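PDB 1QB7: adenine phosphoribosyltransferase from Leishmania donovani, which probably catalyses the transfer of a phosphoribosyl group from 5-phospho-alpha-D-ribose 1-diphosphate to adenine, giving AMP and diphosphate in purine salvage. Local coordinates for residues Gln20-Ser25 against Ser45-Ser50; Met100-Lys105 against Ala124-Thr129; Leu109-Glu114 against Met128-Gly133; Gly133-Gly138 against Ser164-Val169; Ser176-Lys181 against Leu202-Ala207. All blocks are in the same frame, centred on the assembly; numbering follows the deposited sequence.

Contact 1 (Gln20-Ser25 against Ser45-Ser50)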
# COMPACT_ATOMS: atom_id res chain seq x y z
N GLN A 20 -6.97 21.46 -8.08
CA GLN A 20 -7.94 22.14 -7.23
C GLN A 20 -8.50 21.19 -6.19
O GLN A 20 -8.64 21.55 -5.02
CB GLN A 20 -9.09 22.66 -8.10
CG GLN A 20 -8.68 23.70 -9.13
CD GLN A 20 -8.51 25.07 -8.53
OE1 GLN A 20 -9.33 25.95 -8.74
NE2 GLN A 20 -7.44 25.25 -7.75
N LEU A 21 -8.83 19.97 -6.62
CA LEU A 21 -9.40 18.96 -5.74
C LEU A 21 -8.40 18.54 -4.66
O LEU A 21 -8.78 18.33 -3.51
CB LEU A 21 -9.83 17.76 -6.59
CG LEU A 21 -10.86 16.77 -6.04
CD1 LEU A 21 -12.00 17.48 -5.36
CD2 LEU A 21 -11.37 15.93 -7.19
N LEU A 22 -7.13 18.45 -5.04
CA LEU A 22 -6.07 18.08 -4.11
C LEU A 22 -5.88 19.17 -3.05
O LEU A 22 -5.72 18.87 -1.87
CB LEU A 22 -4.76 17.85 -4.85
CG LEU A 22 -4.67 16.55 -5.64
CD1 LEU A 22 -3.45 16.57 -6.56
CD2 LEU A 22 -4.59 15.38 -4.67
N LYS A 23 -5.91 20.42 -3.49
CA LYS A 23 -5.75 21.56 -2.59
C LYS A 23 -6.92 21.59 -1.59
O LYS A 23 -6.74 21.94 -0.42
CB LYS A 23 -5.70 22.84 -3.42
CG LYS A 23 -5.55 24.13 -2.64
CD LYS A 23 -5.66 25.30 -3.61
CE LYS A 23 -5.72 26.65 -2.91
NZ LYS A 23 -4.47 26.99 -2.18
N LYS A 24 -8.10 21.19 -2.05
CA LYS A 24 -9.30 21.17 -1.24
C LYS A 24 -9.32 20.00 -0.26
O LYS A 24 -9.70 20.16 0.90
CB LYS A 24 -10.53 21.10 -2.16
CG LYS A 24 -11.87 20.99 -1.44
CD LYS A 24 -13.00 20.75 -2.45
CE LYS A 24 -14.32 20.38 -1.77
NZ LYS A 24 -14.88 21.49 -0.95
N SER A 25 -8.87 18.84 -0.72
CA SER A 25 -8.85 17.62 0.10
C SER A 25 -7.71 17.46 1.09
O SER A 25 -7.93 17.00 2.20
CB SER A 25 -8.88 16.38 -0.80
OG SER A 25 -10.02 16.39 -1.63
N SER A 45 -4.00 9.97 3.94
CA SER A 45 -5.37 9.56 4.24
C SER A 45 -6.39 10.60 3.80
O SER A 45 -7.52 10.25 3.46
CB SER A 45 -5.56 9.27 5.73
OG SER A 45 -4.86 8.10 6.11
N SER A 46 -6.02 11.87 3.83
CA SER A 46 -6.93 12.93 3.41
C SER A 46 -7.22 12.79 1.91
O SER A 46 -8.21 13.32 1.41
CB SER A 46 -6.35 14.32 3.72
OG SER A 46 -5.16 14.54 3.00
N ILE A 47 -6.36 12.07 1.21
CA ILE A 47 -6.53 11.84 -0.22
C ILE A 47 -7.30 10.54 -0.46
O ILE A 47 -8.31 10.53 -1.18
CB ILE A 47 -5.15 11.81 -0.94
CG1 ILE A 47 -4.43 13.15 -0.76
CG2 ILE A 47 -5.32 11.47 -2.42
CD1 ILE A 47 -5.31 14.38 -1.00
N THR A 48 -6.84 9.44 0.16
CA THR A 48 -7.48 8.13 -0.02
C THR A 48 -8.90 8.06 0.55
O THR A 48 -9.69 7.25 0.10
CB THR A 48 -6.62 6.95 0.56
OG1 THR A 48 -6.57 7.04 1.99
CG2 THR A 48 -5.20 6.99 0.01
N GLU A 49 -9.21 8.90 1.53
CA GLU A 49 -10.55 8.91 2.12
C GLU A 49 -11.51 9.79 1.32
O GLU A 49 -12.70 9.86 1.62
CB GLU A 49 -10.50 9.39 3.57
CG GLU A 49 -9.90 8.37 4.53
CD GLU A 49 -9.77 8.89 5.95
OE1 GLU A 49 -10.55 9.77 6.36
OE2 GLU A 49 -8.88 8.41 6.68
N SER A 50 -10.98 10.46 0.31
CA SER A 50 -11.78 11.32 -0.57
C SER A 50 -11.99 10.57 -1.89
O SER A 50 -11.11 10.55 -2.75
CB SER A 50 -11.07 12.65 -0.82
OG SER A 50 -11.70 13.36 -1.87
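Leu-22 and Ser-25, on the last turns of helix 17-25, meet Ser-46 and Ile-47 on the short helix 45-48, and Ser-50, the N-cap of the next helix. It is a small helix-to-helix packing in a type I phosphoribosyltransferase. Apolar contact comes first. The CD1 methyl of Ile-47 reaches CD2 of Leu-22 at 3.9 Å, and the two side chains cross at about a right angle. The same methyl lies 4.1 Å from CB of Ser-25. Ile-47 gets there by a bent chain: CG1 stands anti to the carbonyl carbon, and chi2 of -46° swings CD1 toward the other helix.

Backbone and side chain meet next. The carbonyl O of Ser-25 lies 3.5 Å from CB of Ser-46.

Hydroxyl groups meet at the Ser-50 end of the contact. Ser-25 and Ser-50 both hydrogen-bond through OG to the hydroxyl of Thr-53, in the first turn of helix 51-67, while Ser-46 OG hydrogen-bonds with Asp-43 O. Three pieces of the fold therefore converge here. Helix 45-48 also faces the second subunit, where Thr-48 OG1 hydrogen-bonds Phe-97 O of that chain, and bound adenine lies about 9 Å from the side chain of Ser-46. Ser-25 OG and Ser-50 OG themselves lie 3.5 Å apart.

Contact 2 (Met100-Lys105 against Ala124-Thr129)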
# COMPACT_ATOMS: atom_id res chain seq x y z
N MET A 100 8.63 -1.65 -4.08
CA MET A 100 9.96 -1.34 -3.57
C MET A 100 9.81 -1.32 -2.05
O MET A 100 9.07 -0.50 -1.50
CB MET A 100 10.49 0.00 -4.08
CG MET A 100 11.91 0.27 -3.62
SD MET A 100 12.63 1.78 -4.27
CE MET A 100 12.00 2.98 -3.11
N ARG A 101 10.46 -2.27 -1.38
CA ARG A 101 10.36 -2.37 0.07
C ARG A 101 11.72 -2.68 0.68
O ARG A 101 12.68 -2.99 -0.03
CB ARG A 101 9.41 -3.51 0.45
CG ARG A 101 8.16 -3.66 -0.42
CD ARG A 101 7.18 -4.64 0.20
NE ARG A 101 6.69 -4.12 1.47
CZ ARG A 101 5.80 -4.72 2.25
NH1 ARG A 101 5.28 -5.89 1.91
NH2 ARG A 101 5.43 -4.13 3.38
N LYS A 102 11.81 -2.58 2.01
CA LYS A 102 13.04 -2.92 2.71
C LYS A 102 13.21 -4.42 2.53
O LYS A 102 12.23 -5.14 2.34
CB LYS A 102 12.95 -2.55 4.19
CG LYS A 102 13.09 -1.06 4.47
CD LYS A 102 13.20 -0.78 5.95
CE LYS A 102 13.24 0.73 6.23
NZ LYS A 102 14.36 1.39 5.50
N ALA A 103 14.45 -4.90 2.59
CA ALA A 103 14.74 -6.32 2.41
C ALA A 103 13.93 -7.25 3.31
O ALA A 103 13.45 -8.29 2.85
CB ALA A 103 16.24 -6.59 2.60
N ASP A 104 13.72 -6.85 4.56
CA ASP A 104 12.96 -7.68 5.50
C ASP A 104 11.45 -7.72 5.28
O ASP A 104 10.71 -8.28 6.10
CB ASP A 104 13.30 -7.30 6.95
CG ASP A 104 12.86 -5.89 7.33
OD1 ASP A 104 12.25 -5.18 6.50
OD2 ASP A 104 13.12 -5.50 8.48
N LYS A 105 11.00 -7.14 4.17
CA LYS A 105 9.58 -7.12 3.81
C LYS A 105 9.34 -7.74 2.43
O LYS A 105 8.21 -8.08 2.09
CB LYS A 105 9.02 -5.69 3.81
CG LYS A 105 8.94 -5.04 5.18
CD LYS A 105 8.03 -5.83 6.10
CE LYS A 105 8.09 -5.28 7.52
NZ LYS A 105 7.71 -3.84 7.56
N ALA A 124 18.80 9.04 8.77
CA ALA A 124 19.47 7.86 8.20
C ALA A 124 18.81 7.35 6.91
O ALA A 124 17.59 7.16 6.85
CB ALA A 124 19.54 6.75 9.24
N PRO A 125 19.62 7.12 5.86
CA PRO A 125 19.16 6.62 4.56
C PRO A 125 18.64 5.19 4.62
O PRO A 125 19.14 4.37 5.39
CB PRO A 125 20.41 6.73 3.70
CG PRO A 125 21.50 6.49 4.68
CD PRO A 125 21.08 7.33 5.85
N GLU A 126 17.62 4.90 3.82
CA GLU A 126 17.03 3.56 3.80
C GLU A 126 17.50 2.73 2.62
O GLU A 126 17.53 3.19 1.48
CB GLU A 126 15.51 3.66 3.72
CG GLU A 126 14.88 4.64 4.69
CD GLU A 126 13.39 4.78 4.47
OE1 GLU A 126 12.64 3.87 4.88
OE2 GLU A 126 12.96 5.79 3.87
N VAL A 127 17.92 1.50 2.91
CA VAL A 127 18.33 0.59 1.86
C VAL A 127 17.01 -0.05 1.41
O VAL A 127 16.31 -0.67 2.22
CB VAL A 127 19.29 -0.49 2.39
CG1 VAL A 127 19.61 -1.50 1.29
CG2 VAL A 127 20.56 0.17 2.90
N MET A 128 16.64 0.16 0.15
CA MET A 128 15.41 -0.39 -0.40
C MET A 128 15.70 -1.47 -1.44
O MET A 128 16.80 -1.52 -2.00
CB MET A 128 14.55 0.72 -1.00
CG MET A 128 14.12 1.78 0.02
SD MET A 128 12.99 1.13 1.28
CE MET A 128 11.47 1.11 0.36
N THR A 129 14.72 -2.34 -1.69
CA THR A 129 14.89 -3.44 -2.63
C THR A 129 13.70 -3.71 -3.55
O THR A 129 12.60 -3.18 -3.36
CB THR A 129 15.14 -4.79 -1.89
OG1 THR A 129 13.93 -5.22 -1.25
CG2 THR A 129 16.23 -4.66 -0.84
O HOH W 1 17.62 0.47 5.60
O HOH W 2 16.74 -3.20 2.94
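Met-100 leaves the end of strand 97-100 and lies across Met-128, their side chains at about a right angle. With CG anti to the backbone N (chi1 -176°), the Met-100 chain runs out over its partner. Its CB is 3.9 Å from Thr-129 O. CG comes 3.7 Å from CB of Met-128. SD also rests against that CB, and CE, turned aside at chi3, meets CG and CE of Met-128. Met-128 bends back in turn, and its CE sits 3.4 Å from Met-100 O.

Beside this pair the backbones form a single antiparallel bridge, Arg-101 with Thr-129. In this type I phosphoribosyltransferase it joins the end of strand 97-100 to the returning arm of the long loop after strand 110-112, probably the family's mobile active-site loop. Arg-101 N donates to Thr-129 O. Arg-101 O accepts twice: from Thr-129 N at 2.7 Å and from Thr-129 OG1 at 2.8 Å. The two donors approach from opposite faces of the carbonyl plane, with the hydroxyl 38° out of it. The guanidinium of Arg-101 makes a salt bridge with Asp-79.

Lys-102 NZ forms a salt bridge with Glu-126 OE1 at 3.1 Å, on the anti side of the carboxylate. A water joins Ala-103 N to Val-127 O. The Glu-126 side chain is about 5 Å from a bound magnesium ion. Sulfur and methylene packing thus grades into an ion pair beside the metal site, where the lysine would partly offset the charge of Glu-126.

Contact 3 (Leu109-Glu114 against Met128-Gly133)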
# COMPACT_ATOMS: atom_id res chain seq x y z
N LEU A 109 14.84 -13.47 -4.55
CA LEU A 109 16.20 -12.94 -4.61
C LEU A 109 15.99 -11.45 -4.81
O LEU A 109 15.23 -11.05 -5.70
CB LEU A 109 16.97 -13.51 -5.80
CG LEU A 109 17.30 -14.98 -5.76
CD1 LEU A 109 18.15 -15.31 -6.98
CD2 LEU A 109 18.04 -15.31 -4.48
N LEU A 110 16.65 -10.63 -4.01
CA LEU A 110 16.47 -9.19 -4.11
C LEU A 110 17.69 -8.43 -4.57
O LEU A 110 18.81 -8.94 -4.54
CB LEU A 110 16.06 -8.63 -2.75
CG LEU A 110 14.98 -9.32 -1.92
CD1 LEU A 110 14.84 -8.56 -0.61
CD2 LEU A 110 13.65 -9.36 -2.67
N ILE A 111 17.45 -7.20 -5.01
CA ILE A 111 18.50 -6.28 -5.42
C ILE A 111 18.33 -5.13 -4.44
O ILE A 111 17.22 -4.62 -4.29
CB ILE A 111 18.28 -5.71 -6.85
CG1 ILE A 111 18.14 -6.84 -7.87
CG2 ILE A 111 19.44 -4.77 -7.23
CD1 ILE A 111 17.85 -6.36 -9.28
N ARG A 112 19.39 -4.74 -3.73
CA ARG A 112 19.29 -3.63 -2.78
C ARG A 112 19.94 -2.35 -3.30
O ARG A 112 20.91 -2.40 -4.05
CB ARG A 112 19.91 -4.01 -1.42
CG ARG A 112 21.42 -4.15 -1.43
CD ARG A 112 21.96 -4.26 -0.01
NE ARG A 112 23.42 -4.35 0.02
CZ ARG A 112 24.09 -5.49 0.07
NH1 ARG A 112 23.44 -6.65 0.10
NH2 ARG A 112 25.42 -5.47 0.08
N SER A 113 19.38 -1.21 -2.90
CA SER A 113 19.89 0.09 -3.31
C SER A 113 21.14 0.48 -2.51
O SER A 113 21.46 -0.15 -1.51
CB SER A 113 18.81 1.17 -3.16
OG SER A 113 18.46 1.37 -1.81
N GLU A 114 21.83 1.52 -2.97
CA GLU A 114 23.05 1.98 -2.32
C GLU A 114 22.91 3.46 -2.01
O GLU A 114 23.42 4.31 -2.74
CB GLU A 114 24.23 1.74 -3.26
CG GLU A 114 24.41 0.28 -3.62
CD GLU A 114 25.53 0.03 -4.62
OE1 GLU A 114 26.13 1.01 -5.12
OE2 GLU A 114 25.80 -1.15 -4.91
N MET A 128 16.64 0.16 0.15
CA MET A 128 15.41 -0.39 -0.40
C MET A 128 15.70 -1.47 -1.44
O MET A 128 16.80 -1.52 -2.00
CB MET A 128 14.55 0.72 -1.00
CG MET A 128 14.12 1.78 0.02
SD MET A 128 12.99 1.13 1.28
CE MET A 128 11.47 1.11 0.36
N THR A 129 14.72 -2.34 -1.69
CA THR A 129 14.89 -3.44 -2.63
C THR A 129 13.70 -3.71 -3.55
O THR A 129 12.60 -3.18 -3.36
CB THR A 129 15.14 -4.79 -1.89
OG1 THR A 129 13.93 -5.22 -1.25
CG2 THR A 129 16.23 -4.66 -0.84
N ILE A 130 13.95 -4.54 -4.55
CA ILE A 130 12.95 -5.03 -5.49
C ILE A 130 13.44 -6.45 -5.76
O ILE A 130 14.63 -6.74 -5.60
CB ILE A 130 12.88 -4.26 -6.85
CG1 ILE A 130 14.21 -4.33 -7.60
CG2 ILE A 130 12.37 -2.84 -6.66
CD1 ILE A 130 14.14 -3.82 -9.01
N ARG A 131 12.53 -7.35 -6.12
CA ARG A 131 12.93 -8.71 -6.41
C ARG A 131 13.71 -8.72 -7.72
O ARG A 131 13.34 -8.04 -8.68
CB ARG A 131 11.70 -9.62 -6.52
CG ARG A 131 12.05 -11.11 -6.57
CD ARG A 131 10.84 -11.99 -6.93
NE ARG A 131 10.39 -11.76 -8.30
CZ ARG A 131 9.40 -10.95 -8.65
NH1 ARG A 131 8.71 -10.28 -7.72
NH2 ARG A 131 9.08 -10.80 -9.93
N TYR A 132 14.81 -9.45 -7.73
CA TYR A 132 15.65 -9.58 -8.91
C TYR A 132 14.81 -10.13 -10.06
O TYR A 132 14.20 -11.17 -9.93
CB TYR A 132 16.79 -10.55 -8.59
CG TYR A 132 17.79 -10.74 -9.71
CD1 TYR A 132 17.59 -11.71 -10.69
CD2 TYR A 132 18.95 -9.97 -9.77
CE1 TYR A 132 18.52 -11.90 -11.71
CE2 TYR A 132 19.88 -10.15 -10.78
CZ TYR A 132 19.67 -11.12 -11.74
OH TYR A 132 20.61 -11.32 -12.73
N GLY A 133 14.76 -9.40 -11.17
CA GLY A 133 14.01 -9.86 -12.32
C GLY A 133 12.58 -9.36 -12.41
O GLY A 133 11.87 -9.71 -13.36
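Ile-111 and Ile-130 form the apolar centre of a two-stranded antiparallel hairpin, strands 110-112 and 129-131. Ile-111 CB is 4.4 Å from CG1 of Ile-130, and both isoleucines reach Leu-160 on helix 152-163. Tyr-132 flanks this centre on the outside. Its CD2 lies 3.8 Å from CG1 of Ile-111, and CD1 of Ile-111 touches the same ring atom. The two side chains meet obliquely. Arg-112 and Thr-129 share the other face, where Arg-112 CB rests on Thr-129 CG2. Separately, Leu-110 CD1 lies 3.5 Å from Thr-129 OG1. Leu-109 and Tyr-132 touch through their CB atoms at the end of the pair.

Further out, the hairpin belongs to the dimer interface. Residues 110-112 pair in parallel with a strand of the second subunit, Arg-131 makes a salt bridge with Glu-49 of that subunit, and Tyr-132 OH hydrogen-bonds its Glu-233.

The backbones run 157° apart in direction. Ile-111 and Ile-130 are the hydrogen-bonded pair: Ile-111 N donates to Ile-130 O at 2.9 Å, almost in line with the carbonyl bond, and Ile-130 N returns a longer bond to Ile-111 O. Leu-110 with Arg-131 and Arg-112 with Thr-129 are non-hydrogen-bonded pairs. Tyr-132 N closes one end on Leu-109 O at 2.6 Å.

The polar edge is at Ser-113, whose backbone N donates to Met-128 O. Chi1 of 65° sets OG between the backbone N and the carbonyl carbon; OG also hydrogen-bonds with Ser-156 OG on helix 152-163. Ser-113 OG accepts from Met-128 N at 2.9 Å, with an N-H...O angle of 166°.

Contact 4 (Gly133-Gly138 against Ser164-Val169)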
# COMPACT_ATOMS: atom_id res chain seq x y z
N GLY A 133 14.76 -9.40 -11.17
CA GLY A 133 14.01 -9.86 -12.32
C GLY A 133 12.58 -9.36 -12.41
O GLY A 133 11.87 -9.71 -13.36
N SER A 134 12.13 -8.59 -11.43
CA SER A 134 10.77 -8.06 -11.44
C SER A 134 10.67 -7.04 -12.59
O SER A 134 9.58 -6.76 -13.09
CB SER A 134 10.41 -7.42 -10.10
OG SER A 134 11.35 -6.43 -9.72
N ILE A 135 11.81 -6.45 -12.94
CA ILE A 135 11.89 -5.51 -14.05
C ILE A 135 13.06 -5.98 -14.88
O ILE A 135 14.15 -6.24 -14.36
CB ILE A 135 12.13 -4.03 -13.60
CG1 ILE A 135 11.10 -3.60 -12.56
CG2 ILE A 135 12.18 -3.12 -14.78
CD1 ILE A 135 11.45 -2.31 -11.86
N GLY A 136 12.83 -6.16 -16.18
CA GLY A 136 13.90 -6.63 -17.03
C GLY A 136 14.46 -5.59 -17.96
O GLY A 136 14.05 -4.43 -17.94
N LYS A 137 15.43 -6.01 -18.76
CA LYS A 137 16.07 -5.15 -19.75
C LYS A 137 15.00 -4.64 -20.70
O LYS A 137 14.10 -5.39 -21.10
CB LYS A 137 17.11 -5.95 -20.53
CG LYS A 137 17.80 -5.20 -21.65
CD LYS A 137 18.87 -6.08 -22.28
CE LYS A 137 19.61 -5.37 -23.40
NZ LYS A 137 20.58 -6.30 -24.05
N GLY A 138 15.05 -3.35 -21.00
CA GLY A 138 14.08 -2.77 -21.90
C GLY A 138 12.82 -2.23 -21.24
O GLY A 138 12.05 -1.53 -21.89
N SER A 164 18.69 -2.85 -13.03
CA SER A 164 17.87 -3.85 -13.71
C SER A 164 17.99 -3.75 -15.23
O SER A 164 17.34 -4.50 -15.96
CB SER A 164 16.41 -3.67 -13.31
OG SER A 164 16.23 -3.97 -11.95
N ASP A 165 18.82 -2.82 -15.69
CA ASP A 165 19.05 -2.59 -17.11
C ASP A 165 17.78 -2.04 -17.76
O ASP A 165 17.49 -2.31 -18.93
CB ASP A 165 19.51 -3.89 -17.79
CG ASP A 165 20.35 -3.65 -19.04
OD1 ASP A 165 20.56 -2.48 -19.43
OD2 ASP A 165 20.82 -4.65 -19.64
N ALA A 166 17.02 -1.26 -17.00
CA ALA A 166 15.77 -0.65 -17.46
C ALA A 166 15.89 0.87 -17.39
O ALA A 166 16.88 1.40 -16.89
CB ALA A 166 14.61 -1.13 -16.60
N VAL A 167 14.87 1.57 -17.89
CA VAL A 167 14.88 3.03 -17.84
C VAL A 167 13.68 3.56 -17.06
O VAL A 167 12.61 2.95 -17.02
CB VAL A 167 14.90 3.68 -19.27
CG1 VAL A 167 16.19 3.33 -20.00
CG2 VAL A 167 13.70 3.24 -20.08
N VAL A 168 13.91 4.69 -16.39
CA VAL A 168 12.88 5.36 -15.61
C VAL A 168 12.10 6.30 -16.53
O VAL A 168 12.70 7.12 -17.24
CB VAL A 168 13.51 6.19 -14.45
CG1 VAL A 168 12.47 7.09 -13.79
CG2 VAL A 168 14.13 5.25 -13.43
N VAL A 169 10.78 6.15 -16.56
CA VAL A 169 9.92 7.00 -17.37
C VAL A 169 9.87 8.35 -16.68
O VAL A 169 10.18 9.39 -17.28
CB VAL A 169 8.49 6.43 -17.49
CG1 VAL A 169 7.56 7.42 -18.17
CG2 VAL A 169 8.52 5.13 -18.27
O HOH W 3 15.37 -6.64 -11.90
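Lys-137 lies alongside Asp-165, the two side chains pointing the same way. The lysine is fully extended beyond CG, so its methylenes run past the carboxylate. Its CD is 3.6 Å from Asp-165 OD2, and CG is nearly as close. The charged ends do not meet: Lys-137 NZ and Asp-165 OD2 are 4.7 Å apart. Any attraction between them would act at a distance.

The backbone adds a pair of modest contacts to one carbonyl. Lys-137 CA approaches Asp-165 O at 3.3 Å in a CA-H...O contact, and Gly-138 N gives the same oxygen a weak hydrogen bond of 3.4 Å. Asp-165 has positive phi (67°) and ends helix 152-163 in a Schellman motif.

Deeper in, Ile-135 has two conformers, and in one of them its CG2 meets Ala-166 CB at 3.6 Å. Ala-166 CB also lies 3.6 Å from Gly-136 O. Ser-164 turns its CB toward Ile-135 O at 3.6 Å. One water links three groups: it accepts from Gly-133 N and donates to Ile-135 O and to Ser-164 OG. The serine hydroxyl also hydrogen-bonds Leu-160 O, in the last turn of the helix.

This is plain structural packing, away from the substrate sites. The loop that leads into strand 140-145 lies against the turn between helix 152-163 and strand 167-173. Val-167 hydrogen-bonds through its backbone with Val-141 of the first strand, and Ala-166 rests on Val-161 of the helix.

Contact 5 (Ser176-Lys181 against Leu202-Ala207)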
# COMPACT_ATOMS: atom_id res chain seq x y z
N SER A 176 4.60 17.55 -3.79
CA SER A 176 6.03 17.83 -3.76
C SER A 176 6.29 18.93 -2.73
O SER A 176 5.42 19.75 -2.45
CB SER A 176 6.53 18.29 -5.12
OG SER A 176 5.81 19.41 -5.58
N ILE A 177 7.49 18.89 -2.15
CA ILE A 177 7.93 19.88 -1.15
C ILE A 177 9.17 20.51 -1.78
O ILE A 177 10.30 20.21 -1.39
CB ILE A 177 8.36 19.19 0.17
CG1 ILE A 177 7.38 18.09 0.58
CG2 ILE A 177 8.52 20.23 1.26
CD1 ILE A 177 6.01 18.57 0.97
N PRO A 178 8.98 21.43 -2.75
CA PRO A 178 10.08 22.10 -3.45
C PRO A 178 11.20 22.68 -2.57
O PRO A 178 12.37 22.71 -2.99
CB PRO A 178 9.37 23.17 -4.28
CG PRO A 178 8.11 23.43 -3.50
CD PRO A 178 7.69 22.05 -3.10
N PHE A 179 10.86 23.08 -1.35
CA PHE A 179 11.83 23.65 -0.43
C PHE A 179 12.98 22.68 -0.14
O PHE A 179 14.11 23.11 0.07
CB PHE A 179 11.14 24.04 0.88
CG PHE A 179 12.07 24.66 1.88
CD1 PHE A 179 12.45 25.99 1.77
CD2 PHE A 179 12.55 23.91 2.95
CE1 PHE A 179 13.31 26.57 2.70
CE2 PHE A 179 13.41 24.48 3.89
CZ PHE A 179 13.79 25.81 3.77
N LEU A 180 12.67 21.39 -0.14
CA LEU A 180 13.67 20.36 0.14
C LEU A 180 14.58 20.03 -1.05
O LEU A 180 15.49 19.21 -0.93
CB LEU A 180 12.99 19.11 0.68
CG LEU A 180 12.34 19.33 2.05
CD1 LEU A 180 11.45 18.15 2.42
CD2 LEU A 180 13.43 19.53 3.10
N LYS A 181 14.31 20.66 -2.19
CA LYS A 181 15.11 20.50 -3.41
C LYS A 181 15.56 19.09 -3.83
O LYS A 181 16.66 18.91 -4.34
CB LYS A 181 16.33 21.43 -3.33
CG LYS A 181 15.97 22.91 -3.31
CD LYS A 181 17.12 23.77 -2.81
CE LYS A 181 16.72 25.23 -2.76
NZ LYS A 181 17.72 26.06 -2.02
N LEU A 202 1.59 16.53 -8.76
CA LEU A 202 0.24 17.02 -9.00
C LEU A 202 -0.08 18.28 -8.19
O LEU A 202 -0.94 19.07 -8.57
CB LEU A 202 -0.78 15.92 -8.72
CG LEU A 202 -0.53 14.59 -9.43
CD1 LEU A 202 -1.54 13.56 -8.96
CD2 LEU A 202 -0.60 14.78 -10.95
N LEU A 203 0.63 18.46 -7.08
CA LEU A 203 0.42 19.61 -6.21
C LEU A 203 1.68 19.94 -5.42
O LEU A 203 2.42 19.05 -5.03
CB LEU A 203 -0.73 19.35 -5.23
CG LEU A 203 -1.21 20.56 -4.41
CD1 LEU A 203 -2.07 21.45 -5.29
CD2 LEU A 203 -2.00 20.12 -3.19
N SER A 204 1.93 21.23 -5.23
CA SER A 204 3.08 21.69 -4.45
C SER A 204 2.56 21.99 -3.05
O SER A 204 1.46 22.52 -2.90
CB SER A 204 3.65 22.98 -5.05
OG SER A 204 4.52 23.61 -4.12
N ASP A 205 3.34 21.69 -2.02
CA ASP A 205 2.88 21.97 -0.66
C ASP A 205 2.69 23.48 -0.43
O ASP A 205 2.07 23.89 0.54
CB ASP A 205 3.78 21.34 0.40
CG ASP A 205 5.06 22.11 0.61
OD1 ASP A 205 5.67 22.55 -0.40
OD2 ASP A 205 5.47 22.26 1.79
N ASP A 206 3.21 24.30 -1.35
CA ASP A 206 3.05 25.74 -1.25
C ASP A 206 1.59 26.11 -1.45
O ASP A 206 1.16 27.19 -1.06
CB ASP A 206 3.92 26.47 -2.27
CG ASP A 206 3.84 28.00 -2.15
OD1 ASP A 206 4.08 28.52 -1.03
OD2 ASP A 206 3.50 28.67 -3.14
N ALA A 207 0.83 25.19 -2.05
CA ALA A 207 -0.58 25.41 -2.28
C ALA A 207 -1.39 25.14 -1.01
O ALA A 207 -2.55 25.54 -0.91
CB ALA A 207 -1.07 24.51 -3.40
O HOH W 4 8.24 23.41 -0.24
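Ser-176 O takes a hydrogen bond from Asp-205 N at 2.9 Å, and Ser-176 N gives one to Leu-203 O at the same length. The two bonds straddle Ser-204 and make a parallel bridge in the small three-stranded sheet 147-148, 175-176 and 203-204. This sheet lies beside the adenine pocket.

Beyond the bridge, Ile-177 and Pro-178 pack on Asp-205 and Ser-204. Ile-177 crosses Asp-205 at about a right angle. With chi2 at -67° its CD1 folds over the aspartate and lies 3.6 Å from Asp-205 CB, while CG2 nears OD2. The side chain of Ile-177 is about 4 Å from bound adenine. Asp-205 also reaches the pocket, as its carbonyl O hydrogen-bonds Arg-40, a residue that contacts the ligand.

Pro-178 meets a different oxygen, Asp-205 OD1: its ring CD is 3.4 Å away, and its CG is 3.6 Å from Ser-204 OG. That hydroxyl accepts from Asp-206 N in an ST turn, which starts the 3-10 turn 205-207. A water ties the two turns together: it accepts from Phe-179 N and donates to Asp-205 OD1 at 2.7 Å.

How the contacts relate
From the N terminus, contact 1 closes first, bringing helix 17-25 to helix 45-48 across a loop that passes the adenine pocket. Contact 2 follows, joining the end of strand 97-100 to residues 124-129. Contact 3 opens within that loop and closes partly beyond it, so the two cross; they share Met-128 and Thr-129. Contact 4 continues from Gly-133 and sets the next loop against the end of helix 152-163; Ile-111 and Ile-130 of contact 3 touch its Ser-164 through their CD1 methyls. Contact 5 closes last, around helix 182-192. It returns to contact 1, where Lys-23 NZ meets Ala-207 O and Leu-22 packs on Leu-202. Contacts 1 to 4 all touch the second subunit.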